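Local coordinates for protein serine protease pet (PDB 4OM9) that is a secreted autotransporter enterotoxin of enteroaggregative Escherichia coli, a serine protease that probably cleaves the host cytoskeletal protein alpha-fodrin, at residues 745-756 / 787-798. Residues are numbered along the deposited sequence; the frame is centred on the assembly and turned at random.
Sequences NQASVTGDIKSE and DTSYQGSIKAAQ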
loop_
_atom_site.group_PDB
_atom_site.type_symbol
_atom_site.label_atom_id
_atom_site.label_comp_id
_atom_site.label_asym_id
_atom_site.label_seq_id
_atom_site.Cartn_x
_atom_site.Cartn_y
_atom_site.Cartn_z
ATOM N N ASN A 745 4.231 -6.407 -32.477
ATOM C CA ASN A 745 2.840 -5.957 -32.529
ATOM C C ASN A 745 2.659 -4.509 -32.956
ATOM O O ASN A 745 2.286 -3.668 -32.151
ATOM C CB ASN A 745 2.173 -6.164 -31.169
ATOM C CG ASN A 745 1.556 -7.541 -31.027
ATOM O OD1 ASN A 745 2.236 -8.507 -30.677
ATOM N ND2 ASN A 745 0.261 -7.640 -31.304
ATOM N N GLN A 746 2.913 -4.235 -34.231
ATOM C CA GLN A 746 2.723 -2.905 -34.810
ATOM C C GLN A 746 3.544 -1.850 -34.074
ATOM O O GLN A 746 3.034 -0.814 -33.643
ATOM C CB GLN A 746 1.237 -2.546 -34.835
ATOM C CG GLN A 746 0.476 -3.307 -35.914
ATOM C CD GLN A 746 -1.021 -3.147 -35.812
ATOM O OE1 GLN A 746 -1.525 -2.511 -34.891
ATOM N NE2 GLN A 746 -1.742 -3.723 -36.763
ATOM N N ALA A 747 4.830 -2.149 -33.940
ATOM C CA ALA A 747 5.807 -1.247 -33.367
ATOM C C ALA A 747 6.762 -0.750 -34.447
ATOM O O ALA A 747 7.335 -1.547 -35.181
ATOM C CB ALA A 747 6.578 -1.943 -32.265
ATOM N N SER A 748 6.936 0.562 -34.536
ATOM C CA SER A 748 7.900 1.144 -35.461
ATOM C C SER A 748 9.032 1.816 -34.686
ATOM O O SER A 748 8.836 2.858 -34.078
ATOM C CB SER A 748 7.215 2.143 -36.389
ATOM O OG SER A 748 8.164 2.787 -37.215
ATOM N N VAL A 749 10.214 1.212 -34.719
ATOM C CA VAL A 749 11.311 1.591 -33.835
ATOM C C VAL A 749 12.475 2.235 -34.575
ATOM O O VAL A 749 13.111 1.605 -35.421
ATOM C CB VAL A 749 11.847 0.365 -33.078
ATOM C CG1 VAL A 749 12.947 0.767 -32.107
ATOM C CG2 VAL A 749 10.718 -0.341 -32.365
ATOM N N THR A 750 12.765 3.490 -34.242
ATOM C CA THR A 750 13.868 4.207 -34.872
ATOM C C THR A 750 14.983 4.425 -33.847
ATOM O O THR A 750 14.717 4.572 -32.657
ATOM C CB THR A 750 13.391 5.568 -35.466
ATOM O OG1 THR A 750 12.362 5.337 -36.435
ATOM C CG2 THR A 750 14.532 6.323 -36.139
ATOM N N GLY A 751 16.230 4.424 -34.308
ATOM C CA GLY A 751 17.363 4.701 -33.445
ATOM C C GLY A 751 18.249 3.486 -33.290
ATOM O O GLY A 751 17.754 2.382 -33.054
ATOM N N ASP A 752 19.557 3.692 -33.414
ATOM C CA ASP A 752 20.514 2.587 -33.454
ATOM C C ASP A 752 20.473 1.771 -32.172
ATOM O O ASP A 752 20.023 2.249 -31.136
ATOM C CB ASP A 752 21.934 3.109 -33.693
ATOM C CG ASP A 752 22.049 3.934 -34.964
ATOM O OD1 ASP A 752 21.329 3.641 -35.938
ATOM O OD2 ASP A 752 22.858 4.882 -34.988
ATOM N N ILE A 753 20.916 0.525 -32.243
ATOM C CA ILE A 753 21.033 -0.270 -31.033
ATOM C C ILE A 753 22.399 -0.938 -30.972
ATOM O O ILE A 753 22.812 -1.644 -31.891
ATOM C CB ILE A 753 19.913 -1.328 -30.917
ATOM C CG1 ILE A 753 20.306 -2.412 -29.916
ATOM C CG2 ILE A 753 19.619 -1.949 -32.250
ATOM C CD1 ILE A 753 19.194 -3.394 -29.629
ATOM N N LYS A 754 23.103 -0.679 -29.878
ATOM C CA LYS A 754 24.439 -1.192 -29.689
ATOM C C LYS A 754 24.490 -1.993 -28.402
ATOM O O LYS A 754 23.679 -1.781 -27.502
ATOM C CB LYS A 754 25.454 -0.054 -29.661
ATOM C CG LYS A 754 25.400 0.775 -28.415
ATOM C CD LYS A 754 26.558 1.740 -28.331
ATOM C CE LYS A 754 26.454 2.565 -27.052
ATOM N NZ LYS A 754 27.709 3.323 -26.795
ATOM N N SER A 755 25.444 -2.914 -28.325
ATOM C CA SER A 755 25.606 -3.784 -27.168
ATOM C C SER A 755 26.877 -4.598 -27.273
ATOM O O SER A 755 27.262 -4.995 -28.372
ATOM C CB SER A 755 24.420 -4.734 -27.035
ATOM O OG SER A 755 24.686 -5.752 -26.080
ATOM N N GLU A 756 27.529 -4.862 -26.146
ATOM C CA GLU A 756 28.640 -5.803 -26.155
ATOM C C GLU A 756 28.479 -6.906 -25.115
ATOM O O GLU A 756 29.452 -7.556 -24.731
ATOM C CB GLU A 756 29.971 -5.083 -25.960
ATOM C CG GLU A 756 30.003 -4.033 -24.884
ATOM C CD GLU A 756 31.286 -3.230 -24.939
ATOM O OE1 GLU A 756 31.545 -2.442 -24.006
ATOM O OE2 GLU A 756 32.041 -3.393 -25.925
ATOM N N ASP A 787 4.279 -7.432 -37.940
ATOM C CA ASP A 787 3.840 -6.081 -37.648
ATOM C C ASP A 787 4.946 -5.334 -36.906
ATOM O O ASP A 787 4.761 -4.922 -35.776
ATOM C CB ASP A 787 2.554 -6.112 -36.822
ATOM C CG ASP A 787 2.567 -7.203 -35.764
ATOM O OD1 ASP A 787 3.665 -7.559 -35.278
ATOM O OD2 ASP A 787 1.480 -7.708 -35.420
ATOM N N THR A 788 6.111 -5.181 -37.525
ATOM C CA THR A 788 7.208 -4.519 -36.829
ATOM C C THR A 788 8.269 -3.992 -37.771
ATOM O O THR A 788 8.824 -4.735 -38.580
ATOM C CB THR A 788 7.889 -5.468 -35.807
ATOM O OG1 THR A 788 6.933 -5.890 -34.823
ATOM C CG2 THR A 788 9.048 -4.762 -35.107
ATOM N N SER A 789 8.554 -2.701 -37.670
ATOM C CA SER A 789 9.673 -2.145 -38.412
ATOM C C SER A 789 10.664 -1.537 -37.433
ATOM O O SER A 789 10.279 -1.034 -36.376
ATOM C CB SER A 789 9.210 -1.102 -39.431
ATOM O OG SER A 789 8.935 0.135 -38.798
ATOM N N TYR A 790 11.939 -1.623 -37.793
ATOM C CA TYR A 790 13.027 -1.030 -37.047
ATOM C C TYR A 790 13.959 -0.311 -38.003
ATOM O O TYR A 790 14.006 -0.655 -39.191
ATOM C CB TYR A 790 13.790 -2.097 -36.250
ATOM C CG TYR A 790 15.135 -1.603 -35.789
ATOM C CD1 TYR A 790 15.252 -0.802 -34.661
ATOM C CD2 TYR A 790 16.284 -1.890 -36.515
ATOM C CE1 TYR A 790 16.480 -0.323 -34.258
ATOM C CE2 TYR A 790 17.507 -1.417 -36.123
ATOM C CZ TYR A 790 17.604 -0.636 -35.001
ATOM O OH TYR A 790 18.837 -0.170 -34.624
ATOM N N GLN A 791 14.694 0.686 -37.505
ATOM C CA GLN A 791 15.824 1.252 -38.266
ATOM C C GLN A 791 16.791 2.043 -37.386
ATOM O O GLN A 791 16.376 2.883 -36.611
ATOM C CB GLN A 791 15.331 2.135 -39.434
ATOM C CG GLN A 791 14.523 3.341 -39.010
ATOM C CD GLN A 791 14.652 4.462 -40.043
ATOM O OE1 GLN A 791 15.704 5.105 -40.143
ATOM N NE2 GLN A 791 13.599 4.684 -40.822
ATOM N N GLY A 792 18.086 1.776 -37.526
ATOM C CA GLY A 792 18.564 0.795 -38.478
ATOM C C GLY A 792 20.055 0.546 -38.427
ATOM O O GLY A 792 20.698 0.529 -39.462
ATOM N N SER A 793 20.603 0.349 -37.231
ATOM C CA SER A 793 22.015 -0.003 -37.099
ATOM C C SER A 793 22.276 -0.793 -35.819
ATOM O O SER A 793 22.098 -0.275 -34.720
ATOM C CB SER A 793 22.880 1.255 -37.127
ATOM O OG SER A 793 24.178 0.988 -36.633
ATOM N N ILE A 794 22.712 -2.043 -35.964
ATOM C CA ILE A 794 22.917 -2.916 -34.807
ATOM C C ILE A 794 24.361 -3.387 -34.640
ATOM O O ILE A 794 24.820 -4.289 -35.346
ATOM C CB ILE A 794 22.027 -4.170 -34.882
ATOM C CG1 ILE A 794 20.569 -3.788 -35.070
ATOM C CG2 ILE A 794 22.196 -5.025 -33.634
ATOM C CD1 ILE A 794 19.677 -4.973 -35.301
ATOM N N LYS A 795 25.066 -2.798 -33.685
ATOM C CA LYS A 795 26.410 -3.246 -33.363
ATOM C C LYS A 795 26.413 -4.081 -32.094
ATOM O O LYS A 795 26.767 -3.596 -31.026
ATOM C CB LYS A 795 27.348 -2.051 -33.211
ATOM C CG LYS A 795 27.195 -1.027 -34.312
ATOM C CD LYS A 795 28.444 -0.191 -34.474
ATOM C CE LYS A 795 28.276 0.828 -35.594
ATOM N NZ LYS A 795 27.174 1.790 -35.286
ATOM N N ALA A 796 26.013 -5.341 -32.216
ATOM C CA ALA A 796 26.018 -6.261 -31.084
ATOM C C ALA A 796 26.647 -7.601 -31.458
ATOM O O ALA A 796 25.961 -8.484 -31.970
ATOM C CB ALA A 796 24.610 -6.466 -30.577
ATOM N N ALA A 797 27.942 -7.760 -31.184
ATOM C CA ALA A 797 28.704 -8.920 -31.665
ATOM C C ALA A 797 28.661 -10.145 -30.741
ATOM O O ALA A 797 29.492 -11.044 -30.867
ATOM C CB ALA A 797 30.155 -8.519 -31.908
ATOM N N GLN A 798 27.708 -10.185 -29.812
ATOM C CA GLN A 798 27.542 -11.357 -28.955
ATOM C C GLN A 798 26.076 -11.744 -28.860
ATOM O O GLN A 798 25.723 -12.755 -28.252
ATOM C CB GLN A 798 28.099 -11.103 -27.553
ATOM C CG GLN A 798 29.582 -10.781 -27.496
ATOM C CD GLN A 798 29.851 -9.290 -27.432
ATOM O OE1 GLN A 798 29.080 -8.485 -27.957
ATOM N NE2 GLN A 798 30.943 -8.912 -26.775
#
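Val749 and Tyr790 stand abreast on two parallel strands whose alternate main-chain groups pair across the gap. Val749 N gives a nearly straight bond to Ser789 O (2.8 Å, 167° at the hydrogen), and Val749 O accepts Gln791 N; Gly751 N then bonds Gln791 O. Between them, Ser748 and Thr750 turn their backbone bonds to the preceding strand, Ser748 to Met725 and Tyr727, Thr750 to Tyr727 and Ala729. Beyond the bend the exchange resumes from Ile753, whose N binds Ser793 O at 2.9 Å and whose O takes Lys795 N, while Ser755 N bonds Lys795 O. Gly751 suits the bend because, at its backbone angles, a CB would jam against the preceding carbonyl.

Inside the bend, Val749 CB lies at the edge of the Tyr790 ring, in its plane, with CG1 3.8 Å from CD1, and Phe763 stacks on the ring. CG anti to the backbone N (chi1 164°) carries the phenol along the turn, where OH accepts Ser793 N at 3.2 Å; Gly751 O also lies near the ring plane, 3.2 Å from OH. Ile753 CG2 packs against Tyr790 CZ and, tightly, against Ile794 CG1 (3.5 Å), the two branched side chains lying side by side.

On the other face of the strands, Ser748 OG donates to Ser789 OG, small hydroxyls suited to a direct link between neighbours. At the start, Asp787 OD1 accepts only a weak bond from Asn745 N, its firmer partner being Ser765 OG. Such in-register stacking of successive coils, mostly apolar side chains inward, is characteristic of the right-handed parallel beta-helix of autotransporter passenger domains.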